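Local coordinates for nicotinate-nucleotide pyrophosphorylase (PDB 3TQV), which probably catalyses the decarboxylating transfer of phosphoribose from 5-phospho-alpha-D-ribose 1-diphosphate to quinolinate, giving nicotinate ribonucleotide for NAD(+) biosynthesis, at residues I36-A41 / I103-R108; F94-N99 / L281-Q286; Q115-T120 / R149-Y154; V128-Q133 / N254-I259; I234-A239 / A260-D265. One frame throughout, in Å; residues are numbered along the deposited sequence.

In the fold
From the N terminus, interaction 1 closes first, setting the loop after helix 16-31 on the start of helix 100-130. Interaction 2 opens on strand 92-97, between the two segments of interaction 1, and closes only at the C-terminal strand 281-285; the two therefore cross. Within this widest loop lie the other three. Interaction 3 joins the middle of helix 100-130 to helix 149-159 near the centre of the chain. Interaction 4 crosses it, running from the end of the same long helix to helix 256-260. Interaction 5 crosses interaction 4 in turn and touches it, tying helix 229-239 to the loop before strand 266-268. Helix 100-130 thus serves interactions 1, 3 and 4.

Interaction 1 (I36-A41 / I103-R108); sequences ITAQLA and ILTAER
Ala38 and Ala41 turn their methyl groups onto Thr105 and Leu104, successive residues of helix 103-108. Ala38 gives up the most surface: its CB lies 3.8 Å from Thr105 OG1. One 3-10 turn further on, Ala41 CB meets the tip of Leu104, with CD1 4.3 Å away; the leucine reaches it with an extended end, CD1 anti to CA (chi2 -180°). Both alanines lie on one flank of the short 3-10 segment 38-40, whose bond from Ala41 N to Ala38 O spans 3.0 Å. In the N-terminal domain this places the loop between helix 16-31 and strand 45-52 against the first turns of the long helix 100-130. The methyl of Ala38 covers a polar atom that is already engaged. Thr105 OG1, set beside its own backbone N (chi1 -65°), is hydrogen-bonded to Asp35 OD2 and to Arg101 O, while the other oxygen of Asp35, OD1, accepts from Ala38 N. A second tie between loop and helix comes from Arg101, whose NE bonds to Ala41 O. From the same loop, Thr37 OG1 reaches another chain, with a hydrogen bond to Leu173 N of the second subunit.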
# COMPACT_ATOMS: atom_id res chain seq x y z
N ILE B 36 -20.98 7.49 -13.94
CA ILE B 36 -21.84 8.42 -14.67
C ILE B 36 -21.27 8.89 -15.99
O ILE B 36 -22.03 9.17 -16.92
CB ILE B 36 -22.24 9.67 -13.83
CG1 ILE B 36 -21.02 10.51 -13.46
CG2 ILE B 36 -23.04 9.26 -12.59
CD1 ILE B 36 -21.38 11.81 -12.73
N THR B 37 -19.95 8.97 -16.09
CA THR B 37 -19.29 9.47 -17.29
C THR B 37 -19.24 8.40 -18.38
O THR B 37 -19.24 8.71 -19.57
CB THR B 37 -17.87 10.00 -17.00
OG1 THR B 37 -17.94 11.04 -16.02
CG2 THR B 37 -17.24 10.56 -18.25
N ALA B 38 -19.21 7.14 -17.96
CA ALA B 38 -19.27 6.03 -18.91
C ALA B 38 -20.56 6.07 -19.73
O ALA B 38 -20.62 5.57 -20.85
CB ALA B 38 -19.14 4.70 -18.18
N GLN B 39 -21.58 6.69 -19.16
CA GLN B 39 -22.89 6.76 -19.80
C GLN B 39 -22.87 7.64 -21.03
O GLN B 39 -23.82 7.65 -21.82
CB GLN B 39 -23.92 7.26 -18.80
CG GLN B 39 -24.31 6.20 -17.79
CD GLN B 39 -24.85 4.96 -18.47
OE1 GLN B 39 -25.63 5.05 -19.42
NE2 GLN B 39 -24.43 3.78 -17.99
N LEU B 40 -21.77 8.38 -21.18
CA LEU B 40 -21.61 9.28 -22.32
C LEU B 40 -20.94 8.57 -23.50
O LEU B 40 -20.80 9.16 -24.57
CB LEU B 40 -20.83 10.53 -21.92
CG LEU B 40 -21.42 11.44 -20.82
CD1 LEU B 40 -20.38 12.41 -20.32
CD2 LEU B 40 -22.65 12.19 -21.30
N ALA B 41 -20.52 7.32 -23.31
CA ALA B 41 -19.84 6.60 -24.39
C ALA B 41 -20.80 5.73 -25.19
O ALA B 41 -21.81 5.26 -24.67
CB ALA B 41 -18.70 5.78 -23.84
N ILE B 103 -15.49 -1.64 -20.03
CA ILE B 103 -14.04 -1.49 -20.07
C ILE B 103 -13.56 -0.21 -19.40
O ILE B 103 -12.61 -0.23 -18.61
CB ILE B 103 -13.52 -1.54 -21.52
CG1 ILE B 103 -13.63 -2.95 -22.09
CG2 ILE B 103 -12.07 -1.09 -21.58
CD1 ILE B 103 -13.36 -3.04 -23.58
N LEU B 104 -14.22 0.91 -19.71
CA LEU B 104 -13.82 2.19 -19.16
C LEU B 104 -14.02 2.20 -17.65
O LEU B 104 -13.39 2.98 -16.93
CB LEU B 104 -14.61 3.35 -19.79
CG LEU B 104 -14.27 3.71 -21.24
CD1 LEU B 104 -15.12 4.88 -21.73
CD2 LEU B 104 -12.77 3.97 -21.42
N THR B 105 -14.92 1.34 -17.20
CA THR B 105 -15.25 1.26 -15.78
C THR B 105 -14.31 0.29 -15.08
O THR B 105 -13.82 0.57 -13.99
CB THR B 105 -16.71 0.86 -15.58
OG1 THR B 105 -17.55 1.90 -16.10
CG2 THR B 105 -17.01 0.65 -14.10
N ALA B 106 -14.07 -0.86 -15.71
CA ALA B 106 -13.14 -1.84 -15.17
C ALA B 106 -11.74 -1.25 -14.96
O ALA B 106 -11.01 -1.62 -14.02
CB ALA B 106 -13.05 -3.05 -16.09
N GLU B 107 -11.41 -0.29 -15.82
CA GLU B 107 -10.05 0.20 -16.00
C GLU B 107 -9.23 0.45 -14.72
O GLU B 107 -8.28 -0.28 -14.41
CB GLU B 107 -10.07 1.46 -16.83
CG GLU B 107 -8.69 1.90 -17.26
CD GLU B 107 -8.71 3.21 -18.01
OE1 GLU B 107 -9.72 3.48 -18.69
OE2 GLU B 107 -7.71 3.96 -17.91
N ARG B 108 -9.60 1.52 -14.01
CA ARG B 108 -8.85 2.01 -12.87
C ARG B 108 -8.62 0.91 -11.82
O ARG B 108 -7.49 0.70 -11.36
CB ARG B 108 -9.61 3.20 -12.28
CG ARG B 108 -8.78 4.24 -11.53
CD ARG B 108 -7.32 3.85 -11.39
NE ARG B 108 -6.58 4.26 -12.57
CZ ARG B 108 -5.30 3.99 -12.78
NH1 ARG B 108 -4.60 3.31 -11.88
NH2 ARG B 108 -4.71 4.42 -13.88

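Interaction 2 (F94-N99 / L281-Q286); sequences FELKGN and LSLQVQ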
# COMPACT_ATOMS: atom_id res chain seq x y z
N PHE B 94 -1.76 -7.52 -21.50
CA PHE B 94 -2.99 -8.22 -21.85
C PHE B 94 -3.78 -7.44 -22.86
O PHE B 94 -3.49 -6.27 -23.09
CB PHE B 94 -3.84 -8.54 -20.60
CG PHE B 94 -4.40 -7.32 -19.91
CD1 PHE B 94 -5.61 -6.76 -20.33
CD2 PHE B 94 -3.73 -6.74 -18.85
CE1 PHE B 94 -6.14 -5.64 -19.71
CE2 PHE B 94 -4.24 -5.62 -18.22
CZ PHE B 94 -5.45 -5.06 -18.64
N GLU B 95 -4.74 -8.09 -23.49
CA GLU B 95 -5.61 -7.43 -24.46
C GLU B 95 -7.05 -7.65 -24.09
O GLU B 95 -7.43 -8.67 -23.51
CB GLU B 95 -5.34 -7.92 -25.87
CG GLU B 95 -4.04 -7.38 -26.45
CD GLU B 95 -3.63 -8.08 -27.73
OE1 GLU B 95 -4.10 -9.21 -27.97
OE2 GLU B 95 -2.82 -7.49 -28.49
N LEU B 96 -7.87 -6.65 -24.40
CA LEU B 96 -9.27 -6.71 -24.07
C LEU B 96 -10.10 -6.58 -25.34
O LEU B 96 -9.73 -5.86 -26.28
CB LEU B 96 -9.65 -5.61 -23.07
CG LEU B 96 -9.08 -5.57 -21.64
CD1 LEU B 96 -9.62 -4.36 -20.89
CD2 LEU B 96 -9.37 -6.83 -20.83
N LYS B 97 -11.20 -7.32 -25.36
CA LYS B 97 -12.23 -7.13 -26.36
C LYS B 97 -13.56 -7.11 -25.63
O LYS B 97 -13.88 -8.04 -24.87
CB LYS B 97 -12.16 -8.25 -27.39
CG LYS B 97 -13.38 -8.38 -28.28
CD LYS B 97 -13.15 -7.79 -29.66
CE LYS B 97 -14.04 -8.47 -30.71
NZ LYS B 97 -13.44 -9.74 -31.25
N GLY B 98 -14.33 -6.04 -25.80
CA GLY B 98 -15.62 -6.00 -25.16
C GLY B 98 -16.29 -4.66 -25.19
O GLY B 98 -15.98 -3.83 -26.03
N ASN B 99 -17.23 -4.46 -24.26
CA ASN B 99 -18.03 -3.24 -24.21
C ASN B 99 -17.25 -2.03 -23.70
O ASN B 99 -16.57 -2.10 -22.68
CB ASN B 99 -19.27 -3.48 -23.34
CG ASN B 99 -20.13 -2.24 -23.21
OD1 ASN B 99 -19.91 -1.40 -22.33
ND2 ASN B 99 -21.11 -2.11 -24.10
N LEU B 281 1.50 2.00 -15.48
CA LEU B 281 0.71 1.24 -16.43
C LEU B 281 -0.12 2.19 -17.22
O LEU B 281 -0.23 3.36 -16.87
CB LEU B 281 -0.21 0.28 -15.69
CG LEU B 281 0.50 -0.76 -14.83
CD1 LEU B 281 -0.49 -1.77 -14.30
CD2 LEU B 281 1.59 -1.43 -15.66
N SER B 282 -0.72 1.70 -18.29
CA SER B 282 -1.67 2.49 -19.06
C SER B 282 -2.62 1.54 -19.82
O SER B 282 -2.19 0.55 -20.39
CB SER B 282 -0.92 3.44 -19.99
OG SER B 282 -1.82 4.20 -20.77
N LEU B 283 -3.92 1.83 -19.79
CA LEU B 283 -4.84 1.08 -20.64
C LEU B 283 -5.13 1.88 -21.91
O LEU B 283 -5.69 2.97 -21.86
CB LEU B 283 -6.14 0.77 -19.89
CG LEU B 283 -7.15 -0.11 -20.65
CD1 LEU B 283 -6.66 -1.53 -20.69
CD2 LEU B 283 -8.53 -0.05 -20.02
N GLN B 284 -4.73 1.35 -23.06
CA GLN B 284 -5.06 2.02 -24.31
C GLN B 284 -6.36 1.43 -24.87
O GLN B 284 -6.43 0.25 -25.24
CB GLN B 284 -3.89 1.95 -25.31
CG GLN B 284 -2.58 2.56 -24.78
CD GLN B 284 -2.65 4.08 -24.62
OE1 GLN B 284 -3.08 4.80 -25.52
NE2 GLN B 284 -2.22 4.58 -23.46
N VAL B 285 -7.40 2.26 -24.90
CA VAL B 285 -8.72 1.84 -25.31
C VAL B 285 -9.07 2.33 -26.72
O VAL B 285 -9.43 3.49 -26.91
CB VAL B 285 -9.80 2.35 -24.32
CG1 VAL B 285 -11.20 2.02 -24.81
CG2 VAL B 285 -9.58 1.75 -22.96
N GLN B 286 -8.95 1.42 -27.69
CA GLN B 286 -9.44 1.64 -29.05
C GLN B 286 -8.89 0.64 -30.06
O GLN B 286 -7.72 0.72 -30.44
CB GLN B 286 -9.19 3.06 -29.54
CG GLN B 286 -10.45 3.91 -29.58
CD GLN B 286 -11.59 3.19 -30.27
OE1 GLN B 286 -11.85 2.02 -30.02
NE2 GLN B 286 -12.27 3.90 -31.17
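Leu283 packs against Phe94 and Leu96 on one face of the four-stranded antiparallel sheet of the N-terminal domain, which the C-terminal strand completes at its edge. Strands 92-97 and 281-285 are not direct neighbours: strand 45-52 runs between them, antiparallel to both, and is hydrogen-bonded through its backbone, Cys50 with Phe94 and Ala48 with Leu96. The contact is therefore made by side chains alone, reaching over the middle strand, with the nearest CA atoms, those of Leu96 and Val285, 8.7 Å apart.

A single methyl does the work on the C-terminal side. Leu283 CD1 lies 4.1 Å from Leu96 CD1 and 4.3 Å from Phe94 CE1. Leu283 CG stands anti to its backbone N (chi1 -176°), which carries the branched end across toward the other strand, where it meets the Leu96 side chain at about a right angle. CD1 approaches the phenyl ring obliquely, while Leu96 CG sits at the ring edge, in its plane. Ring and leucine come from positions two apart on the strand and thus share one face. Toward strand 76-79 the Phe94 ring meets that of Trp79 with the planes inclined at about 50°. Ile103 and Glu107 of helix 100-130 cover Leu283 from the helical layer.

Ser282 and Gln284, to either side of Leu283 in sequence, are joined to each other: Gln284 NE2 donates to Ser282 OG at 2.7 Å, a bent bond of 130° with the oxygen close to the amide plane.

Interaction 3 (Q115-T120 / R149-Y154); sequences QMLSGT and RLAQKY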
# COMPACT_ATOMS: atom_id res chain seq x y z
N GLN B 115 -0.67 -2.47 -10.66
CA GLN B 115 0.30 -1.46 -10.20
C GLN B 115 0.94 -1.87 -8.91
O GLN B 115 2.15 -1.79 -8.73
CB GLN B 115 -0.42 -0.17 -9.86
CG GLN B 115 -0.69 0.75 -10.98
CD GLN B 115 -1.54 1.89 -10.53
OE1 GLN B 115 -1.88 2.00 -9.34
NE2 GLN B 115 -1.90 2.76 -11.46
N MSE B 116 0.07 -2.25 -7.99
CA MSE B 116 0.44 -2.47 -6.62
C MSE B 116 1.23 -3.76 -6.48
O MSE B 116 2.39 -3.75 -6.05
CB MSE B 116 -0.81 -2.52 -5.77
CG MSE B 116 -0.53 -2.54 -4.30
SE MSE B 116 -2.04 -3.28 -3.36
CE MSE B 116 -1.15 -3.62 -1.66
N LEU B 117 0.59 -4.86 -6.86
CA LEU B 117 1.17 -6.18 -6.68
C LEU B 117 2.41 -6.37 -7.53
O LEU B 117 3.37 -6.99 -7.09
CB LEU B 117 0.13 -7.26 -6.98
CG LEU B 117 -1.08 -7.14 -6.05
CD1 LEU B 117 -2.23 -8.06 -6.47
CD2 LEU B 117 -0.67 -7.40 -4.60
N SER B 118 2.39 -5.84 -8.74
CA SER B 118 3.57 -5.92 -9.59
C SER B 118 4.63 -5.06 -8.96
O SER B 118 5.82 -5.33 -9.07
CB SER B 118 3.26 -5.44 -11.01
OG SER B 118 2.23 -6.19 -11.59
N GLY B 119 4.19 -4.00 -8.30
CA GLY B 119 5.10 -3.15 -7.57
C GLY B 119 5.84 -3.99 -6.55
O GLY B 119 7.08 -4.10 -6.57
N THR B 120 5.07 -4.58 -5.64
CA THR B 120 5.63 -5.47 -4.64
C THR B 120 6.52 -6.54 -5.23
O THR B 120 7.61 -6.78 -4.72
CB THR B 120 4.55 -6.10 -3.77
OG1 THR B 120 3.98 -5.09 -2.94
CG2 THR B 120 5.15 -7.20 -2.87
N ARG B 149 -2.46 -9.31 3.20
CA ARG B 149 -1.45 -10.20 3.75
C ARG B 149 -1.06 -11.27 2.73
O ARG B 149 0.09 -11.37 2.33
CB ARG B 149 -1.95 -10.87 5.03
CG ARG B 149 -1.20 -12.12 5.41
CD ARG B 149 0.15 -11.86 6.05
NE ARG B 149 -0.03 -11.26 7.38
CZ ARG B 149 0.46 -10.08 7.70
NH1 ARG B 149 1.15 -9.40 6.79
NH2 ARG B 149 0.26 -9.57 8.90
N LEU B 150 -2.05 -12.05 2.30
CA LEU B 150 -1.80 -13.12 1.36
C LEU B 150 -1.43 -12.59 -0.03
O LEU B 150 -0.51 -13.10 -0.69
CB LEU B 150 -3.01 -14.07 1.30
CG LEU B 150 -3.17 -14.95 2.54
CD1 LEU B 150 -4.46 -15.76 2.46
CD2 LEU B 150 -1.97 -15.88 2.76
N ALA B 151 -2.13 -11.54 -0.46
CA ALA B 151 -1.85 -10.90 -1.74
C ALA B 151 -0.39 -10.50 -1.86
O ALA B 151 0.23 -10.72 -2.90
CB ALA B 151 -2.78 -9.68 -1.94
N GLN B 152 0.17 -9.92 -0.79
CA GLN B 152 1.58 -9.54 -0.78
C GLN B 152 2.58 -10.72 -0.59
O GLN B 152 3.69 -10.69 -1.11
CB GLN B 152 1.84 -8.42 0.24
CG GLN B 152 1.18 -7.10 -0.14
CD GLN B 152 1.91 -5.87 0.41
OE1 GLN B 152 2.66 -5.19 -0.32
NE2 GLN B 152 1.70 -5.58 1.69
N LYS B 153 2.19 -11.74 0.16
CA LYS B 153 2.99 -12.94 0.27
C LYS B 153 3.13 -13.55 -1.13
O LYS B 153 4.21 -14.00 -1.54
CB LYS B 153 2.32 -13.94 1.21
CG LYS B 153 2.21 -13.47 2.67
CD LYS B 153 3.55 -13.55 3.37
CE LYS B 153 3.47 -13.21 4.83
NZ LYS B 153 4.84 -13.14 5.46
N TYR B 154 2.03 -13.55 -1.86
CA TYR B 154 2.03 -14.02 -3.24
C TYR B 154 2.95 -13.16 -4.13
O TYR B 154 3.78 -13.69 -4.87
CB TYR B 154 0.59 -14.08 -3.78
CG TYR B 154 0.49 -14.53 -5.20
CD1 TYR B 154 0.79 -15.84 -5.55
CD2 TYR B 154 0.11 -13.65 -6.21
CE1 TYR B 154 0.72 -16.25 -6.86
CE2 TYR B 154 0.03 -14.06 -7.53
CZ TYR B 154 0.34 -15.36 -7.85
OH TYR B 154 0.27 -15.79 -9.17
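Thr120 N donates to Met116 O at 2.8 Å, the helical bond that joins two of the residues that touch helix 149-154. From this turn Thr120 points at the other helix, and its OG1 lies 2.9 Å from the modelled OE1 of Gln152, although the orientation of that amide is doubtful. The two side chains cross at about a right angle. Gln152 runs extended beyond CG (chi2 -152°), which brings its amide over to the threonine and also to Met116, a selenomethionine, whose CE stands 4.3 Å from Gln152 CD. Beside this polar end the packing is aliphatic: Leu117 CD2 touches Ala151 CB at 4.1 Å and Ala151 O at 3.8 Å. Phe63 of helix 61-71 packs on both Leu117 and Ala151. The axes of the two short helical segments approach to 9.4 Å, with 49° between their directions. Met116 also packs on Ile145 of the second subunit. Here the long helix 100-130, which runs from the N-terminal into the C-terminal domain, meets the first helix of the alpha/beta barrel characteristic of quinolinate phosphoribosyltransferases, with the Gln152 side chain about 8 Å from that of Lys143, a predicted substrate-binding residue.

Interaction 4 (V128-Q133 / N254-I259); sequences VKLISQ and NSIVAI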
# COMPACT_ATOMS: atom_id res chain seq x y z
N VAL B 128 16.47 -9.61 -4.90
CA VAL B 128 16.89 -10.96 -5.24
C VAL B 128 18.04 -10.96 -6.25
O VAL B 128 19.06 -11.62 -6.04
CB VAL B 128 15.73 -11.84 -5.75
CG1 VAL B 128 16.18 -13.30 -5.85
CG2 VAL B 128 14.54 -11.75 -4.81
N LYS B 129 17.90 -10.21 -7.34
CA LYS B 129 19.01 -10.13 -8.28
C LYS B 129 20.26 -9.59 -7.58
O LYS B 129 21.39 -9.99 -7.90
CB LYS B 129 18.64 -9.32 -9.53
CG LYS B 129 17.55 -9.98 -10.40
CD LYS B 129 18.03 -11.26 -11.14
CE LYS B 129 17.26 -12.56 -10.72
NZ LYS B 129 17.79 -13.30 -9.49
N LEU B 130 20.07 -8.71 -6.60
CA LEU B 130 21.23 -8.15 -5.89
C LEU B 130 22.04 -9.21 -5.17
O LEU B 130 23.24 -9.04 -4.95
CB LEU B 130 20.82 -7.03 -4.92
CG LEU B 130 20.53 -5.68 -5.58
CD1 LEU B 130 20.18 -4.61 -4.54
CD2 LEU B 130 21.72 -5.23 -6.43
N ILE B 131 21.39 -10.31 -4.79
CA ILE B 131 22.03 -11.31 -3.95
C ILE B 131 22.06 -12.66 -4.63
O ILE B 131 22.15 -13.70 -3.96
CB ILE B 131 21.34 -11.46 -2.57
CG1 ILE B 131 20.02 -12.22 -2.68
CG2 ILE B 131 21.14 -10.08 -1.89
CD1 ILE B 131 19.46 -12.63 -1.32
N SER B 132 22.00 -12.65 -5.96
CA SER B 132 21.90 -13.87 -6.75
C SER B 132 23.20 -14.68 -6.75
O SER B 132 23.19 -15.89 -6.97
CB SER B 132 21.47 -13.54 -8.19
OG SER B 132 22.30 -12.56 -8.78
N GLN B 133 24.31 -14.00 -6.48
CA GLN B 133 25.62 -14.64 -6.41
C GLN B 133 25.88 -15.35 -5.07
O GLN B 133 26.80 -16.16 -4.96
CB GLN B 133 26.71 -13.60 -6.67
CG GLN B 133 26.81 -13.18 -8.12
CD GLN B 133 27.51 -11.84 -8.29
OE1 GLN B 133 27.58 -11.03 -7.36
NE2 GLN B 133 28.04 -11.60 -9.49
N ASN B 254 20.49 -1.09 -0.23
CA ASN B 254 21.82 -0.54 0.02
C ASN B 254 22.63 -1.26 1.10
O ASN B 254 23.83 -1.03 1.23
CB ASN B 254 21.75 0.96 0.30
CG ASN B 254 21.36 1.76 -0.93
OD1 ASN B 254 22.14 1.89 -1.87
ND2 ASN B 254 20.15 2.31 -0.93
N SER B 255 21.98 -2.15 1.84
CA SER B 255 22.65 -2.85 2.93
C SER B 255 22.67 -4.37 2.75
O SER B 255 23.47 -5.08 3.36
CB SER B 255 22.02 -2.49 4.27
OG SER B 255 20.68 -2.93 4.33
N ILE B 256 21.79 -4.86 1.87
CA ILE B 256 21.58 -6.30 1.71
C ILE B 256 22.82 -7.08 1.23
O ILE B 256 23.09 -8.18 1.72
CB ILE B 256 20.37 -6.57 0.79
CG1 ILE B 256 20.02 -8.07 0.78
CG2 ILE B 256 20.66 -6.03 -0.60
CD1 ILE B 256 18.71 -8.44 0.06
N VAL B 257 23.58 -6.50 0.30
CA VAL B 257 24.76 -7.16 -0.27
C VAL B 257 25.88 -7.41 0.74
O VAL B 257 26.49 -8.49 0.76
CB VAL B 257 25.34 -6.33 -1.43
CG1 VAL B 257 26.69 -6.91 -1.88
CG2 VAL B 257 24.36 -6.26 -2.58
N ALA B 258 26.16 -6.41 1.57
CA ALA B 258 27.14 -6.55 2.64
C ALA B 258 26.77 -7.70 3.57
O ALA B 258 27.62 -8.51 3.95
CB ALA B 258 27.24 -5.26 3.42
N ILE B 259 25.49 -7.76 3.94
CA ILE B 259 24.99 -8.82 4.80
C ILE B 259 25.00 -10.17 4.10
O ILE B 259 25.34 -11.20 4.69
CB ILE B 259 23.57 -8.52 5.26
CG1 ILE B 259 23.59 -7.32 6.21
CG2 ILE B 259 22.95 -9.74 5.93
CD1 ILE B 259 22.38 -6.42 6.10
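Aliphatic side chains make this contact, and the flat group taking part is a backbone peptide: the carbonyl oxygen of Leu130 is met by Val257 CG2 at 3.8 Å. The meeting lies in the alpha/beta barrel of the C-terminal domain, where the long helix 100-130 ends and helix 256-260 begins between strands 244-248 and 266-268. The nearest CA atoms, of Ile131 and Val257, are 6.2 Å apart.

Ile256 buries the most surface. It offers both arms to the helix end. Its CG1 is anti to the backbone N (chi1 -171°) and the chain continues extended, so that CG1 and CD1 run across Ile131 CG2, each 3.5 Å from it; the two isoleucines cross at about a right angle. The other branch, Ile256 CG2, touches Leu130 CD1 at 4.2 Å. Leu130 is exposed and closes the outer side of the contact, its CB also lying 4.3 Å from Val257 CG2. Ile131 and Ile256, by contrast, are buried.

On its inner side Ile256 reaches the barrel sheet, packing on Leu138 of strand 137-139 and Ile267 of strand 266-268. Its side chain is about 5 Å from that of Val269, a predicted substrate-binding residue just after strand 266-268. Tyr134, in the loop leading to strand 137-139, packs on Val257. Ile131 has already left the helical conformation, yet its N still donates to Val128 O at 3.0 Å.

Interaction 5 (I234-A239 / A260-D265); sequences IAVSIA and AKTGVD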
# COMPACT_ATOMS: atom_id res chain seq x y z
N ILE B 234 30.41 -14.13 13.33
CA ILE B 234 30.46 -15.03 14.48
C ILE B 234 29.30 -16.00 14.48
O ILE B 234 29.49 -17.21 14.66
CB ILE B 234 30.33 -14.26 15.79
CG1 ILE B 234 31.31 -13.08 15.86
CG2 ILE B 234 30.48 -15.22 16.97
CD1 ILE B 234 32.77 -13.47 16.00
N ALA B 235 28.10 -15.46 14.30
CA ALA B 235 26.84 -16.21 14.37
C ALA B 235 26.83 -17.36 13.39
O ALA B 235 26.56 -18.50 13.76
CB ALA B 235 25.64 -15.28 14.12
N VAL B 236 27.13 -17.04 12.14
CA VAL B 236 27.21 -18.04 11.09
C VAL B 236 28.10 -19.22 11.49
O VAL B 236 27.70 -20.37 11.33
CB VAL B 236 27.73 -17.45 9.77
CG1 VAL B 236 28.03 -18.57 8.77
CG2 VAL B 236 26.73 -16.42 9.21
N SER B 237 29.30 -18.94 12.01
CA SER B 237 30.18 -20.00 12.51
C SER B 237 29.50 -20.83 13.59
O SER B 237 29.49 -22.07 13.53
CB SER B 237 31.49 -19.46 13.08
OG SER B 237 32.39 -19.08 12.05
N ILE B 238 28.93 -20.15 14.57
CA ILE B 238 28.25 -20.81 15.67
C ILE B 238 27.08 -21.67 15.19
O ILE B 238 26.83 -22.74 15.74
CB ILE B 238 27.75 -19.77 16.71
CG1 ILE B 238 28.95 -19.06 17.36
CG2 ILE B 238 26.86 -20.41 17.76
CD1 ILE B 238 28.57 -17.98 18.33
N ALA B 239 26.39 -21.21 14.15
CA ALA B 239 25.10 -21.81 13.81
C ALA B 239 25.20 -22.87 12.74
O ALA B 239 24.29 -23.69 12.57
CB ALA B 239 24.07 -20.72 13.42
N ALA B 260 24.63 -10.18 2.82
CA ALA B 260 24.59 -11.43 2.08
C ALA B 260 25.99 -12.03 1.90
O ALA B 260 26.14 -13.23 1.73
CB ALA B 260 23.91 -11.21 0.74
N LYS B 261 27.01 -11.17 1.93
CA LYS B 261 28.39 -11.62 1.78
C LYS B 261 28.85 -12.48 2.97
O LYS B 261 29.91 -13.10 2.93
CB LYS B 261 29.34 -10.42 1.59
CG LYS B 261 29.22 -9.75 0.25
CD LYS B 261 30.13 -8.52 0.10
CE LYS B 261 30.09 -7.96 -1.32
NZ LYS B 261 30.89 -6.74 -1.49
N THR B 262 28.03 -12.50 4.02
CA THR B 262 28.37 -13.20 5.26
C THR B 262 27.96 -14.65 5.13
O THR B 262 28.52 -15.52 5.79
CB THR B 262 27.62 -12.60 6.47
OG1 THR B 262 26.25 -12.98 6.41
CG2 THR B 262 27.73 -11.10 6.48
N GLY B 263 26.96 -14.90 4.29
CA GLY B 263 26.49 -16.24 4.03
C GLY B 263 25.41 -16.74 4.98
O GLY B 263 25.17 -17.95 5.06
N VAL B 264 24.77 -15.83 5.71
CA VAL B 264 23.62 -16.27 6.48
C VAL B 264 22.59 -16.77 5.49
O VAL B 264 22.50 -16.25 4.37
CB VAL B 264 22.97 -15.13 7.24
CG1 VAL B 264 23.70 -14.89 8.56
CG2 VAL B 264 22.88 -13.87 6.34
N ASP B 265 21.83 -17.77 5.93
CA ASP B 265 20.87 -18.46 5.08
C ASP B 265 19.83 -17.49 4.52
O ASP B 265 19.51 -17.50 3.33
CB ASP B 265 20.16 -19.55 5.88
CG ASP B 265 21.11 -20.41 6.71
OD1 ASP B 265 21.98 -21.10 6.12
OD2 ASP B 265 20.97 -20.41 7.95
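Helix 234-239 passes the type I turn from Ala260 to Gly263 with the CA of Val236 6.1 Å from the CA of Val264. The turn is closed by Gly263 N donating to Ala260 O at 3.2 Å, and at Gly263 the chain leaves helical geometry with a positive phi of 88°, a backbone conformation that suits glycine.

Val236 carries the helix side of the contact. Its CB is directed toward the turn, and one methyl, CG2, makes all the touches: it lies 3.5 Å from Val264 CG1, 4.0 Å from Thr262 O and 4.4 Å from Gly263 C. That methyl stands beside the backbone N because CG1 takes the place anti to it (chi1 170°). The two valines meet at about a right angle. CG2 thus rests on the rim of the turn, against the peptide that leads into Gly263 as well as against the next side chain.

Thr262 holds the turn in shape. Its OG1 accepts from Val264 N at 3.3 Å with an N-H...O angle of 159°, an ST turn, and is also hydrogen-bonded to Ile259 O. Val264 in turn packs on Leu245 and Val247 of strand 244-248 and on Ile232 of helix 229-239.

The loop leads directly into strand 266-268, so the contact sets a helix of the barrel's outer layer against the approach to that strand, which lies next to strand 244-248 in the sheet. The contact lies at the N-terminal end of strand 266-268, as expected for an alpha-to-beta loop of a beta/alpha barrel; the predicted substrate residues Ser248 and Val269 lie at the other ends of their strands.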